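Long-range contacts in AA9 family lytic polysaccharide monooxygenase B (Heterobasidion irregulare TC 32-1, PDB 5NNS), which uses an active-site copper to cleave crystalline and amorphous polysaccharides oxidatively, yielding C1-oxidised products with O2 or H2O2 as cosubstrate: residues Pro84-Met89 with Tyr215-Pro220; Tyr88-Gly93 with Ser102-Phe107; Phe107-Val112 with Ser139-Leu144. All coordinates share one frame; numbering follows the deposited sequence.

Interaction 1 (Pro84-Met89 with Tyr215-Pro220); sequences PVMVYM and YTIPGP. With AKR (acrylic acid), chain N; NAG (2-acetamido-2-deoxy-beta-D-glucopyranose), chain C.
The side chains of Pro84 and Tyr215 cross at about a right angle, and apolar packing of this sort carries the contact. Pro84 CD lies obliquely to the Tyr215 ring, 3.5 Å from its OH and 3.7 Å from its CE2. Two residues on, the CG2 branch of Ile217 drops between Pro84 and Met86, 4.0 Å from Pro84 CB and 3.7 Å from Met86 SD. CG2 lies anti to the backbone N (chi1 -60° for CG1), while the methionine bends at its last torsion and slides past the isoleucine in the opposite direction. Tyr88 reaches across with its far end: its OH stands 3.6 Å from Pro220 CD, which lies at the ring edge, and 3.8 Å from Gly219 CA. The absence of a CB on Gly219 lets the hydroxyl come in this close.

The polar groups look elsewhere. Tyr88 OH has a weak hydrogen bond to Tyr195 OH. Tyr215 OH is hydrogen-bonded to Gly201 O, and its ring packs edge-to-face with Trp124; a leucine in its place would probably leave that carbonyl without its mate and open a gap beside Pro84. Thr216 N donates a nearly straight 2.8 Å bond (171°) to O7 of the attached glycan, and Ile217, Gly219 and Pro220 line the acrylic acid pocket.

The loop thus runs in nearly the same direction as strand 85-91 along one face of the mixed sheet, where that strand lies between strands 147-157 and 106-116, while the side chains of Val85 and Val87 touch Trp136 of strand 135-139 on the other face.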
loop_
_atom_site.group_PDB
_atom_site.type_symbol
_atom_site.label_atom_id
_atom_site.label_comp_id
_atom_site.label_asym_id
_atom_site.label_seq_id
_atom_site.Cartn_x
_atom_site.Cartn_y
_atom_site.Cartn_z
ATOM N N PRO A 84 0.502 -3.818 -10.715
ATOM C CA PRO A 84 0.807 -2.465 -10.268
ATOM C C PRO A 84 1.330 -2.398 -8.839
ATOM O O PRO A 84 1.116 -3.322 -8.056
ATOM C CB PRO A 84 -0.553 -1.763 -10.347
ATOM C CG PRO A 84 -1.534 -2.847 -10.080
ATOM C CD PRO A 84 -0.957 -4.043 -10.783
ATOM N N VAL A 85 2.020 -1.298 -8.534
ATOM C CA VAL A 85 2.342 -0.891 -7.161
ATOM C C VAL A 85 1.476 0.315 -6.849
ATOM O O VAL A 85 1.333 1.193 -7.695
ATOM C CB VAL A 85 3.820 -0.462 -7.013
ATOM C CG1 VAL A 85 4.119 -0.038 -5.575
ATOM C CG2 VAL A 85 4.760 -1.576 -7.477
ATOM N N MET A 86 0.911 0.362 -5.644
ATOM C CA MET A 86 0.074 1.489 -5.221
ATOM C C MET A 86 0.451 1.912 -3.818
ATOM O O MET A 86 0.710 1.064 -2.955
ATOM C CB MET A 86 -1.408 1.105 -5.267
ATOM C CG MET A 86 -1.925 0.850 -6.673
ATOM S SD MET A 86 -3.548 0.077 -6.652
ATOM C CE MET A 86 -3.096 -1.615 -6.252
ATOM N N VAL A 87 0.482 3.222 -3.597
ATOM C CA VAL A 87 0.724 3.790 -2.277
ATOM C C VAL A 87 -0.480 4.653 -1.907
ATOM O O VAL A 87 -0.849 5.566 -2.641
ATOM C CB VAL A 87 2.041 4.587 -2.232
ATOM C CG1 VAL A 87 2.382 4.985 -0.800
ATOM C CG2 VAL A 87 3.170 3.757 -2.838
ATOM N N TYR A 88 -1.111 4.315 -0.785
ATOM C CA TYR A 88 -2.277 5.023 -0.271
ATOM C C TYR A 88 -1.927 5.694 1.052
ATOM O O TYR A 88 -0.979 5.292 1.746
ATOM C CB TYR A 88 -3.433 4.050 0.004
ATOM C CG TYR A 88 -4.192 3.516 -1.192
ATOM C CD1 TYR A 88 -3.684 2.466 -1.960
ATOM C CD2 TYR A 88 -5.454 4.022 -1.531
ATOM C CE1 TYR A 88 -4.393 1.953 -3.039
ATOM C CE2 TYR A 88 -6.170 3.512 -2.611
ATOM C CZ TYR A 88 -5.635 2.479 -3.359
ATOM O OH TYR A 88 -6.338 1.971 -4.429
ATOM N N MET A 89 -2.719 6.703 1.404
ATOM C CA MET A 89 -2.761 7.214 2.767
ATOM C C MET A 89 -4.203 7.430 3.220
ATOM O O MET A 89 -5.124 7.507 2.405
ATOM C CB MET A 89 -1.997 8.526 2.878
ATOM C CG MET A 89 -0.503 8.428 2.637
ATOM S SD MET A 89 0.180 10.094 2.660
ATOM C CE MET A 89 0.237 10.405 4.424
ATOM N N TYR A 215 -3.819 -1.008 -19.134
ATOM C CA TYR A 215 -4.202 -1.576 -17.853
ATOM C C TYR A 215 -4.683 -0.458 -16.945
ATOM O O TYR A 215 -3.889 0.351 -16.471
ATOM C CB TYR A 215 -3.030 -2.334 -17.228
ATOM C CG TYR A 215 -3.321 -2.927 -15.864
ATOM C CD1 TYR A 215 -3.900 -4.187 -15.737
ATOM C CD2 TYR A 215 -3.007 -2.226 -14.696
ATOM C CE1 TYR A 215 -4.162 -4.733 -14.491
ATOM C CE2 TYR A 215 -3.262 -2.760 -13.444
ATOM C CZ TYR A 215 -3.843 -4.015 -13.342
ATOM O OH TYR A 215 -4.108 -4.553 -12.096
ATOM N N THR A 216 -5.994 -0.418 -16.726
ATOM C CA THR A 216 -6.601 0.495 -15.776
ATOM C C THR A 216 -6.288 -0.016 -14.377
ATOM O O THR A 216 -6.723 -1.105 -13.989
ATOM C CB THR A 216 -8.121 0.587 -16.003
ATOM O OG1 THR A 216 -8.353 1.086 -17.323
ATOM C CG2 THR A 216 -8.801 1.514 -14.973
ATOM N N ILE A 217 -5.508 0.761 -13.638
ATOM C CA ILE A 217 -5.122 0.375 -12.297
ATOM C C ILE A 217 -6.391 0.507 -11.457
ATOM O O ILE A 217 -7.081 1.520 -11.562
ATOM C CB ILE A 217 -3.987 1.243 -11.711
ATOM C CG1 ILE A 217 -2.731 1.153 -12.583
ATOM C CG2 ILE A 217 -3.648 0.771 -10.295
ATOM C CD1 ILE A 217 -1.707 2.238 -12.311
ATOM N N PRO A 218 -6.727 -0.523 -10.653
ATOM C CA PRO A 218 -7.890 -0.426 -9.764
ATOM C C PRO A 218 -7.772 0.704 -8.751
ATOM O O PRO A 218 -6.667 1.149 -8.443
ATOM C CB PRO A 218 -7.880 -1.773 -9.023
ATOM C CG PRO A 218 -7.102 -2.691 -9.896
ATOM C CD PRO A 218 -6.070 -1.844 -10.547
ATOM N N GLY A 219 -8.912 1.133 -8.221
ATOM C CA GLY A 219 -8.949 2.159 -7.190
ATOM C C GLY A 219 -9.054 3.538 -7.792
ATOM O O GLY A 219 -9.213 3.669 -9.010
ATOM N N PRO A 220 -8.955 4.582 -6.950
ATOM C CA PRO A 220 -9.182 5.954 -7.412
ATOM C C PRO A 220 -7.997 6.558 -8.168
ATOM O O PRO A 220 -6.932 5.943 -8.279
ATOM C CB PRO A 220 -9.432 6.715 -6.103
ATOM C CG PRO A 220 -8.598 5.998 -5.105
ATOM C CD PRO A 220 -8.691 4.541 -5.500
HETATM C CA AKR N . -6.335 5.939 -12.853
HETATM C CB AKR N . -7.243 6.585 -13.568
HETATM C C AKR N . -6.718 4.994 -11.775
HETATM O O AKR N . -7.924 4.789 -11.520
HETATM O OXT AKR N . -5.827 4.404 -11.127
HETATM C C1 NAG C . -8.266 -2.133 -21.898
HETATM C C2 NAG C . -9.053 -2.410 -20.611
HETATM C C3 NAG C . -10.433 -2.981 -20.893
HETATM C C4 NAG C . -11.205 -2.058 -21.824
HETATM C C5 NAG C . -10.420 -1.903 -23.127
HETATM C C6 NAG C . -11.135 -0.908 -24.039
HETATM C C7 NAG C . -7.838 -3.096 -18.580
HETATM C C8 NAG C . -7.177 -4.233 -17.857
HETATM N N2 NAG C . -8.370 -3.383 -19.769
HETATM O O3 NAG C . -11.126 -3.157 -19.655
HETATM O O4 NAG C . -12.516 -2.579 -22.094
HETATM O O5 NAG C . -9.081 -1.446 -22.873
HETATM O O6 NAG C . -10.358 -0.676 -25.217
HETATM O O7 NAG C . -7.869 -1.978 -18.094
#

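Interaction 2 (Tyr88-Gly93 with Ser102-Phe107)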
loop_
_atom_site.group_PDB
_atom_site.type_symbol
_atom_site.label_atom_id
_atom_site.label_comp_id
_atom_site.label_asym_id
_atom_site.label_seq_id
_atom_site.Cartn_x
_atom_site.Cartn_y
_atom_site.Cartn_z
ATOM N N TYR A 88 -1.111 4.315 -0.785
ATOM C CA TYR A 88 -2.277 5.023 -0.271
ATOM C C TYR A 88 -1.927 5.694 1.052
ATOM O O TYR A 88 -0.979 5.292 1.746
ATOM C CB TYR A 88 -3.433 4.050 0.004
ATOM C CG TYR A 88 -4.192 3.516 -1.192
ATOM C CD1 TYR A 88 -3.684 2.466 -1.960
ATOM C CD2 TYR A 88 -5.454 4.022 -1.531
ATOM C CE1 TYR A 88 -4.393 1.953 -3.039
ATOM C CE2 TYR A 88 -6.170 3.512 -2.611
ATOM C CZ TYR A 88 -5.635 2.479 -3.359
ATOM O OH TYR A 88 -6.338 1.971 -4.429
ATOM N N MET A 89 -2.719 6.703 1.404
ATOM C CA MET A 89 -2.761 7.214 2.767
ATOM C C MET A 89 -4.203 7.430 3.220
ATOM O O MET A 89 -5.124 7.507 2.405
ATOM C CB MET A 89 -1.997 8.526 2.878
ATOM C CG MET A 89 -0.503 8.428 2.637
ATOM S SD MET A 89 0.180 10.094 2.660
ATOM C CE MET A 89 0.237 10.405 4.424
ATOM N N ALA A 90 -4.376 7.528 4.533
ATOM C CA ALA A 90 -5.672 7.802 5.140
ATOM C C ALA A 90 -5.477 8.538 6.446
ATOM O O ALA A 90 -4.637 8.148 7.247
ATOM C CB ALA A 90 -6.417 6.501 5.399
ATOM N N ASN A 91 -6.271 9.586 6.658
ATOM C CA ASN A 91 -6.328 10.283 7.942
ATOM C C ASN A 91 -6.976 9.349 8.961
ATOM O O ASN A 91 -8.026 8.774 8.696
ATOM C CB ASN A 91 -7.143 11.577 7.814
ATOM C CG ASN A 91 -6.848 12.575 8.923
ATOM O OD1 ASN A 91 -6.881 12.241 10.112
ATOM N ND2 ASN A 91 -6.564 13.815 8.533
ATOM N N CYS A 92 -6.339 9.195 10.118
ATOM C CA CYS A 92 -6.872 8.353 11.193
ATOM C C CYS A 92 -8.026 9.013 11.966
ATOM O O CYS A 92 -8.758 8.323 12.681
ATOM C CB CYS A 92 -5.750 7.953 12.159
ATOM S SG CYS A 92 -4.488 6.900 11.402
ATOM N N GLY A 93 -8.180 10.331 11.835
ATOM C CA GLY A 93 -9.265 11.060 12.501
ATOM C C GLY A 93 -9.217 10.917 14.009
ATOM O O GLY A 93 -10.231 10.615 14.637
ATOM N N SER A 102 -10.274 -0.234 8.429
ATOM C CA SER A 102 -11.355 -0.503 7.471
ATOM C C SER A 102 -12.433 0.589 7.400
ATOM O O SER A 102 -13.202 0.621 6.436
ATOM C CB SER A 102 -12.021 -1.850 7.772
ATOM O OG SER A 102 -12.581 -1.865 9.075
ATOM N N SER A 103 -12.496 1.463 8.409
ATOM C CA SER A 103 -13.449 2.576 8.426
ATOM C C SER A 103 -12.892 3.881 7.863
ATOM O O SER A 103 -13.628 4.859 7.763
ATOM C CB SER A 103 -13.942 2.819 9.857
ATOM O OG SER A 103 -12.917 3.382 10.658
ATOM N N LEU A 104 -11.612 3.908 7.491
ATOM C CA LEU A 104 -10.967 5.157 7.093
ATOM C C LEU A 104 -11.240 5.509 5.638
ATOM O O LEU A 104 -11.676 4.665 4.842
ATOM C CB LEU A 104 -9.456 5.092 7.341
ATOM C CG LEU A 104 -9.039 4.687 8.764
ATOM C CD1 LEU A 104 -7.523 4.703 8.885
ATOM C CD2 LEU A 104 -9.682 5.581 9.821
ATOM N N GLU A 105 -10.985 6.777 5.315
ATOM C CA GLU A 105 -11.080 7.284 3.951
ATOM C C GLU A 105 -9.692 7.302 3.328
ATOM O O GLU A 105 -8.834 8.093 3.729
ATOM C CB GLU A 105 -11.685 8.682 3.943
ATOM C CG GLU A 105 -13.182 8.692 4.169
ATOM C CD GLU A 105 -13.728 10.101 4.252
ATOM O OE1 GLU A 105 -13.569 10.741 5.318
ATOM O OE2 GLU A 105 -14.319 10.567 3.253
ATOM N N TRP A 106 -9.487 6.433 2.343
ATOM C CA TRP A 106 -8.176 6.224 1.728
ATOM C C TRP A 106 -8.043 7.007 0.443
ATOM O O TRP A 106 -8.941 6.967 -0.400
ATOM C CB TRP A 106 -7.966 4.740 1.428
ATOM C CG TRP A 106 -8.007 3.929 2.650
ATOM C CD1 TRP A 106 -9.106 3.347 3.210
ATOM C CD2 TRP A 106 -6.907 3.628 3.511
ATOM N NE1 TRP A 106 -8.755 2.676 4.358
ATOM C CE2 TRP A 106 -7.411 2.842 4.571
ATOM C CE3 TRP A 106 -5.541 3.938 3.486
ATOM C CZ2 TRP A 106 -6.596 2.358 5.598
ATOM C CZ3 TRP A 106 -4.725 3.453 4.510
ATOM C CH2 TRP A 106 -5.259 2.674 5.552
ATOM N N PHE A 107 -6.910 7.696 0.295
ATOM C CA PHE A 107 -6.545 8.361 -0.955
ATOM C C PHE A 107 -5.186 7.855 -1.441
ATOM O O PHE A 107 -4.313 7.504 -0.645
ATOM C CB PHE A 107 -6.556 9.893 -0.816
ATOM C CG PHE A 107 -5.617 10.434 0.232
ATOM C CD1 PHE A 107 -6.004 10.494 1.573
ATOM C CD2 PHE A 107 -4.356 10.906 -0.119
ATOM C CE1 PHE A 107 -5.140 10.991 2.540
ATOM C CE2 PHE A 107 -3.489 11.408 0.848
ATOM C CZ PHE A 107 -3.884 11.451 2.178
HETATM O O HOH W 1 -10.330 8.791 7.260
HETATM O O HOH W 2 -8.284 10.437 4.697
#
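Met89 and Phe107 form a hydrogen-bonded antiparallel pair joining two neighbouring strands of the immunoglobulin-like beta-sandwich typical of AA9 enzymes. Met89 N donates to Phe107 O at 2.7 Å and Phe107 N returns a bond to Met89 O at 2.8 Å, both close to straight. Tyr88 CA also sends a CA-H...O contact to the same Phe107 O.

Farther along, water takes the place of direct bonds. One water accepts from Asn91 N and donates to Glu105 O; a second donates to Asn91 O and accepts from Glu105 N, so both backbone groups of each residue are satisfied although the two chain segments are farther apart here. Beyond them Asn91 OD1 accepts from Gly93 N, an Asx turn with Cys92 at its middle; the disulfide from Cys92 to Cys96 ties down the following loop.

Packing divides between the two faces. On one, Ala90 CB sits over the face of the six-membered ring of Trp106, 3.5 Å from its centroid, a CH-pi contact. Leu104 CB covers the rim of that same face and touches Ala90 CB at 3.9 Å, while Trp106 CB rests 3.9 Å from Tyr88 CD2. On the other face Met89 CB makes an off-centre CH-pi contact with the Phe107 ring, and Met89 SD stands obliquely to it in a Met-aromatic contact. Phe107 CG lies between its own N and carbonyl carbon (chi1 59°), which folds the ring back across the neighbouring strand and sets Met89 O over its face, 3.2 Å from CD1.

Interaction 3 (Phe107-Val112 with Ser139-Leu144); sequences FKINQV and SIPSSL. With AKR (acrylic acid), chain N.
Ile109 and Pro141 supply most of the apolar contact, their side chains crossing at about a right angle. The CG2 branch of Ile109 touches the proline ring at CG, 3.6 Å away, and meets its CD just as closely. The other branch of Ile109 is carried by a chi1 of 61°, which places CG1 between the backbone N and the carbonyl carbon and brings CD1 to 3.8 Å from Ser139 O. Farther along, Leu144 CD1 comes obliquely to Phe107 CZ at 3.8 Å. A type I turn from Pro141 to Leu144, closed by a bond from Leu144 N to Pro141 O, presents both residues to the strand. Ile109 and Asn110 form a classic beta bulge opposite Val87.

The polar side chains of Lys108 and Gln111 lie on the other side of the strand. Lys108 NZ donates to Gln111 OE1 at 2.8 Å and also to Pro218 O and Pro220 O, while Gln111 NE2 gives the acrylic acid OXT a 2.7 Å bond.

With carbon branches of the strand meeting carbon atoms and one backbone carbonyl, Ser139 O, of 139-144, this contact depends on shape and burial, whereas the lysine probably fixes the glutamine amide so that its NH2 faces the acid.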
loop_
_atom_site.group_PDB
_atom_site.type_symbol
_atom_site.label_atom_id
_atom_site.label_comp_id
_atom_site.label_asym_id
_atom_site.label_seq_id
_atom_site.Cartn_x
_atom_site.Cartn_y
_atom_site.Cartn_z
ATOM N N PHE A 107 -6.910 7.696 0.295
ATOM C CA PHE A 107 -6.545 8.361 -0.955
ATOM C C PHE A 107 -5.186 7.855 -1.441
ATOM O O PHE A 107 -4.313 7.504 -0.645
ATOM C CB PHE A 107 -6.556 9.893 -0.816
ATOM C CG PHE A 107 -5.617 10.434 0.232
ATOM C CD1 PHE A 107 -6.004 10.494 1.573
ATOM C CD2 PHE A 107 -4.356 10.906 -0.119
ATOM C CE1 PHE A 107 -5.140 10.991 2.540
ATOM C CE2 PHE A 107 -3.489 11.408 0.848
ATOM C CZ PHE A 107 -3.884 11.451 2.178
ATOM N N LYS A 108 -5.027 7.845 -2.757
ATOM C CA LYS A 108 -3.859 7.296 -3.434
ATOM C C LYS A 108 -2.861 8.419 -3.762
ATOM O O LYS A 108 -3.224 9.401 -4.407
ATOM C CB LYS A 108 -4.329 6.617 -4.710
ATOM C CG LYS A 108 -3.322 5.697 -5.362
ATOM C CD LYS A 108 -3.853 5.152 -6.678
ATOM C CE LYS A 108 -4.915 4.071 -6.491
ATOM N NZ LYS A 108 -5.490 3.620 -7.790
ATOM N N ILE A 109 -1.619 8.282 -3.293
ATOM C CA ILE A 109 -0.574 9.295 -3.555
ATOM C C ILE A 109 0.404 8.908 -4.662
ATOM O O ILE A 109 1.084 9.775 -5.211
ATOM C CB ILE A 109 0.216 9.693 -2.282
ATOM C CG1 ILE A 109 0.946 8.497 -1.654
ATOM C CG2 ILE A 109 -0.715 10.367 -1.282
ATOM C CD1 ILE A 109 2.009 8.912 -0.655
ATOM N N ASN A 110 0.483 7.617 -4.985
ATOM C CA ASN A 110 1.392 7.147 -6.018
ATOM C C ASN A 110 0.952 5.787 -6.541
ATOM O O ASN A 110 0.513 4.935 -5.772
ATOM C CB ASN A 110 2.818 7.065 -5.459
ATOM C CG ASN A 110 3.813 6.514 -6.468
ATOM O OD1 ASN A 110 4.240 5.372 -6.356
ATOM N ND2 ASN A 110 4.162 7.313 -7.468
ATOM N N GLN A 111 1.055 5.597 -7.850
ATOM C CA GLN A 111 0.943 4.266 -8.430
ATOM C C GLN A 111 1.735 4.178 -9.721
ATOM O O GLN A 111 1.956 5.188 -10.392
ATOM C CB GLN A 111 -0.519 3.913 -8.707
ATOM C CG GLN A 111 -1.159 4.746 -9.813
ATOM C CD GLN A 111 -2.641 4.512 -9.948
ATOM O OE1 GLN A 111 -3.198 3.607 -9.320
ATOM N NE2 GLN A 111 -3.291 5.302 -10.800
ATOM N N VAL A 112 2.177 2.965 -10.043
ATOM C CA VAL A 112 2.771 2.666 -11.340
ATOM C C VAL A 112 2.252 1.297 -11.755
ATOM O O VAL A 112 2.467 0.308 -11.048
ATOM C CB VAL A 112 4.319 2.670 -11.311
ATOM C CG1 VAL A 112 4.880 2.461 -12.718
ATOM C CG2 VAL A 112 4.861 3.981 -10.746
ATOM N N SER A 139 7.101 10.433 -2.422
ATOM C CA SER A 139 7.026 11.493 -1.407
ATOM C C SER A 139 5.614 11.642 -0.859
ATOM O O SER A 139 4.643 11.427 -1.575
ATOM C CB SER A 139 7.468 12.833 -1.993
ATOM O OG SER A 139 8.816 12.781 -2.412
ATOM N N ILE A 140 5.511 12.003 0.416
ATOM C CA ILE A 140 4.239 12.426 1.002
ATOM C C ILE A 140 3.905 13.782 0.376
ATOM O O ILE A 140 4.786 14.643 0.292
ATOM C CB ILE A 140 4.328 12.539 2.536
ATOM C CG1 ILE A 140 4.506 11.146 3.146
ATOM C CG2 ILE A 140 3.085 13.220 3.107
ATOM C CD1 ILE A 140 5.062 11.161 4.552
ATOM N N PRO A 141 2.654 13.971 -0.097
ATOM C CA PRO A 141 2.331 15.254 -0.741
ATOM C C PRO A 141 2.683 16.495 0.102
ATOM O O PRO A 141 2.278 16.584 1.270
ATOM C CB PRO A 141 0.822 15.151 -0.977
ATOM C CG PRO A 141 0.593 13.689 -1.180
ATOM C CD PRO A 141 1.572 12.984 -0.278
ATOM N N SER A 142 3.440 17.420 -0.503
ATOM C CA SER A 142 3.915 18.659 0.151
ATOM C C SER A 142 2.813 19.459 0.843
ATOM O O SER A 142 3.029 20.000 1.929
ATOM C CB SER A 142 4.600 19.573 -0.873
ATOM O OG SER A 142 5.680 18.917 -1.517
ATOM N N SER A 143 1.638 19.508 0.214
ATOM C CA SER A 143 0.498 20.294 0.697
ATOM C C SER A 143 -0.373 19.637 1.778
ATOM O O SER A 143 -1.235 20.312 2.356
ATOM C CB SER A 143 -0.404 20.641 -0.487
ATOM O OG SER A 143 -0.957 19.461 -1.045
ATOM N N LEU A 144 -0.164 18.345 2.049
ATOM C CA LEU A 144 -1.073 17.568 2.898
ATOM C C LEU A 144 -1.256 18.214 4.273
ATOM O O LEU A 144 -0.283 18.672 4.878
ATOM C CB LEU A 144 -0.553 16.134 3.054
ATOM C CG LEU A 144 -1.362 15.131 3.880
ATOM C CD1 LEU A 144 -2.739 14.913 3.278
ATOM C CD2 LEU A 144 -0.613 13.809 3.989
HETATM C CA AKR N . -6.335 5.939 -12.853
HETATM C CB AKR N . -7.243 6.585 -13.568
HETATM C C AKR N . -6.718 4.994 -11.775
HETATM O O AKR N . -7.924 4.789 -11.520
HETATM O OXT AKR N . -5.827 4.404 -11.127
#

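Overall arrangement
All three contacts are mostly buried and involve the mixed sheet in which strands 85-91 and 106-116 are neighbours. Interaction 2 joins these two strands to each other through backbone bonds, with waters taking over near its more exposed end. Interactions 1 and 3 instead lay loops against the sheet, and their cross-contacts are apolar. They touch along the paired strands and at Gln111 and Lys108, whose side chains reach toward 215-220, and both meet the acrylic acid. Interactions 1 and 2 share Tyr88 and Met89; the Tyr88 side chain packs on both the 215-220 loop and Trp106. Phe107 links interactions 2 and 3, and Met89 CE, 3.5 Å from Leu144 CD2, extends the same apolar cluster to the turn.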